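Local coordinates for putative phosphoglycolate phosphatase (Lactobacillus delbrueckii, PDB 2HI0), which probably hydrolyses 2-phosphoglycolate to glycolate and phosphate, as a haloacid dehalogenase-type phosphatase, at residues A[135-140]-A[157-162]. Sequence-based numbering, arbitrary orientation.
Sequences KPNEAV and GEKSGI
P136 lies beside E158 in a parallel bridge, its backbone straddled by two bonds: E158 N donates a hydrogen bond to K135 O at 2.9 Å, and N137 N donates one to E158 O at 2.9 Å. Proline suits this N-cap position, where it fixes phi and the strand needs no N-H from it, while its carbonyl begins the helix by accepting from V140 N. The side chain of N137 adds a third link. With CG anti to the backbone N (chi1 -169°), the amide turns back to the strand, and OD1 takes the N-H of G157 at 2.9 Å in an almost straight bond (176°); Q141 NE2, one turn along the helix, also donates to OD1. K159 runs alongside N137, its CG 3.7 Å from N137 CB, and a lysine suits this exposed place because its aliphatic part covers that CB while the chain continues past it. A leucine in place of N137 would probably leave G157 N without its acceptor and take from Q141 NE2 the one it has in OD1. Glycine is called for at 157, since a CB there would collide with K135 O, N137 CA and V140 CG2; the bare CA lets V140 CG2 approach to 3.7 Å. A water donates to both E158 O and E138 OE1, joining strand end to helix start. The contact closes the beta-alpha-beta unit of strands 128-133 and 154-158 in this Rossmann-like HAD fold. It also ties the backbone of K135 to strand 154-158, while NZ bonds Y101 OH and pairs with the metal ligand D12, as expected of the superfamily's motif lysine.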
ATOM      1  N   LYS A 135       2.187  -2.120   4.445  1.00 11.23           N
ATOM      2  CA  LYS A 135       3.035  -3.328   4.460  1.00 11.60           C
ATOM      3  C   LYS A 135       3.805  -3.383   5.782  1.00 10.19           C
ATOM      4  O   LYS A 135       4.255  -2.338   6.276  1.00 10.06           O
ATOM      5  CB  LYS A 135       4.003  -3.309   3.289  1.00 11.33           C
ATOM      6  CG  LYS A 135       4.928  -4.522   3.239  1.00 12.46           C
ATOM      7  CD  LYS A 135       5.899  -4.458   2.021  1.00 12.06           C
ATOM      8  CE  LYS A 135       5.214  -4.383   0.662  1.00 14.04           C
ATOM      9  NZ  LYS A 135       4.267  -5.512   0.398  1.00 12.79           N
ATOM     10  N   PRO A 136       3.919  -4.551   6.402  1.00 11.03           N
ATOM     11  CA  PRO A 136       4.695  -4.532   7.635  1.00  9.92           C
ATOM     12  C   PRO A 136       6.061  -3.880   7.482  1.00  8.95           C
ATOM     13  O   PRO A 136       6.765  -4.080   6.465  1.00  9.74           O
ATOM     14  CB  PRO A 136       4.854  -6.029   7.985  1.00 12.48           C
ATOM     15  CG  PRO A 136       3.650  -6.650   7.347  1.00 13.35           C
ATOM     16  CD  PRO A 136       3.464  -5.913   6.058  1.00 10.58           C
ATOM     17  N   ASN A 137       6.431  -3.084   8.480  1.00 11.67           N
ATOM     18  CA  ASN A 137       7.662  -2.311   8.418  1.00 10.22           C
ATOM     19  C   ASN A 137       8.930  -3.123   8.094  1.00 10.82           C
ATOM     20  O   ASN A 137       9.777  -2.650   7.392  1.00 11.84           O
ATOM     21  CB  ASN A 137       7.879  -1.557   9.722  1.00 10.89           C
ATOM     22  CG  ASN A 137       9.006  -0.535   9.633  1.00 12.01           C
ATOM     23  OD1 ASN A 137       9.002   0.350   8.796  1.00 10.47           O
ATOM     24  ND2 ASN A 137       9.973  -0.644  10.525  1.00 12.22           N
ATOM     25  N   GLU A 138       9.066  -4.323   8.640  1.00 11.63           N
ATOM     26  CA  GLU A 138      10.261  -5.128   8.413  1.00 14.63           C
ATOM     27  C   GLU A 138      10.467  -5.383   6.914  1.00 14.24           C
ATOM     28  O   GLU A 138      11.596  -5.290   6.403  1.00 15.20           O
ATOM     29  CB  GLU A 138      10.145  -6.428   9.196  1.00 17.98           C
ATOM     30  CG  GLU A 138       8.962  -7.327   8.793  1.00 24.40           C
ATOM     31  CD  GLU A 138       7.660  -7.107   9.603  1.00 39.03           C
ATOM     32  OE1 GLU A 138       7.509  -6.049  10.344  1.00 18.59           O
ATOM     33  OE2 GLU A 138       6.795  -8.041   9.465  1.00 35.11           O
ATOM     34  N   ALA A 139       9.370  -5.648   6.196  1.00 10.86           N
ATOM     35  CA  ALA A 139       9.420  -5.912   4.759  1.00 10.40           C
ATOM     36  C   ALA A 139       9.626  -4.584   3.980  1.00  9.93           C
ATOM     37  O   ALA A 139      10.414  -4.526   3.039  1.00 11.07           O
ATOM     38  CB  ALA A 139       8.144  -6.597   4.275  1.00 12.56           C
ATOM     39  N   VAL A 140       8.998  -3.500   4.421  1.00  8.27           N
ATOM     40  CA  VAL A 140       9.224  -2.205   3.814  1.00 10.18           C
ATOM     41  C   VAL A 140      10.723  -1.825   3.853  1.00 10.79           C
ATOM     42  O   VAL A 140      11.286  -1.366   2.854  1.00 10.70           O
ATOM     43  CB  VAL A 140       8.400  -1.079   4.505  1.00 12.36           C
ATOM     44  CG1 VAL A 140       8.888   0.358   4.020  1.00 10.75           C
ATOM     45  CG2 VAL A 140       6.866  -1.266   4.203  1.00 12.45           C
ATOM     46  N   GLY A 157       6.750   1.361   7.368  1.00  8.48           N
ATOM     47  CA  GLY A 157       5.627   0.474   7.259  1.00 10.34           C
ATOM     48  C   GLY A 157       4.885   0.272   8.581  1.00 11.69           C
ATOM     49  O   GLY A 157       5.234   0.849   9.582  1.00 12.11           O
ATOM     50  N   GLU A 158       3.876  -0.585   8.567  1.00 10.79           N
ATOM     51  CA  GLU A 158       3.027  -0.827   9.695  1.00 11.25           C
ATOM     52  C   GLU A 158       3.786  -1.542  10.823  1.00 11.54           C
ATOM     53  O   GLU A 158       4.595  -2.469  10.587  1.00 11.47           O
ATOM     54  CB  GLU A 158       1.792  -1.607   9.236  1.00 13.27           C
ATOM     55  CG  GLU A 158       0.788  -1.960  10.325  1.00 16.98           C
ATOM     56  CD  GLU A 158       1.077  -3.289  11.017  1.00 25.24           C
ATOM     57  OE1 GLU A 158       1.404  -4.308  10.307  1.00 23.68           O
ATOM     58  OE2 GLU A 158       0.976  -3.301  12.278  1.00 26.66           O
ATOM     59  N   LYS A 159       3.505  -1.107  12.054  1.00 11.28           N
ATOM     60  CA  LYS A 159       4.121  -1.638  13.264  1.00 13.50           C
ATOM     61  C   LYS A 159       3.021  -1.781  14.290  1.00 13.31           C
ATOM     62  O   LYS A 159       2.167  -0.906  14.412  1.00 10.97           O
ATOM     63  CB  LYS A 159       5.151  -0.664  13.842  1.00 17.66           C
ATOM     64  CG  LYS A 159       6.374  -0.483  12.957  1.00 26.00           C
ATOM     65  CD  LYS A 159       7.564   0.148  13.666  1.00 31.88           C
ATOM     66  CE  LYS A 159       7.562   1.642  13.627  1.00 38.77           C
ATOM     67  NZ  LYS A 159       8.978   2.191  13.722  1.00 48.48           N
ATOM     68  N   SER A 160       3.092  -2.860  15.050  1.00 15.39           N
ATOM     69  CA  SER A 160       2.276  -3.057  16.232  1.00 17.55           C
ATOM     70  C   SER A 160       2.319  -1.867  17.165  1.00 16.51           C
ATOM     71  O   SER A 160       3.395  -1.362  17.494  1.00 16.70           O
ATOM     72  CB  SER A 160       2.747  -4.288  17.011  1.00 19.36           C
ATOM     73  OG  SER A 160       1.607  -4.968  17.509  1.00 35.90           O
ATOM     74  N   GLY A 161       1.145  -1.415  17.577  1.00 13.87           N
ATOM     75  CA  GLY A 161       1.051  -0.336  18.529  1.00 14.36           C
ATOM     76  C   GLY A 161       0.960   1.061  17.934  1.00 15.98           C
ATOM     77  O   GLY A 161       0.798   2.039  18.660  1.00 15.10           O
ATOM     78  N   ILE A 162       1.064   1.152  16.602  1.00 13.48           N
ATOM     79  CA  ILE A 162       0.889   2.410  15.896  1.00 10.41           C
ATOM     80  C   ILE A 162      -0.196   2.224  14.830  1.00 10.36           C
ATOM     81  O   ILE A 162      -0.146   1.253  14.044  1.00 11.49           O
ATOM     82  CB  ILE A 162       2.194   2.823  15.231  1.00 13.90           C
ATOM     83  CG1 ILE A 162       3.293   2.962  16.301  1.00 16.56           C
ATOM     84  CG2 ILE A 162       2.037   4.142  14.422  1.00 12.53           C
ATOM     85  CD1 ILE A 162       3.061   4.155  17.262  1.00 18.19           C
TER
HETATM   86  O   HOH W   1       5.130  -5.022  11.576  1.00 23.41           O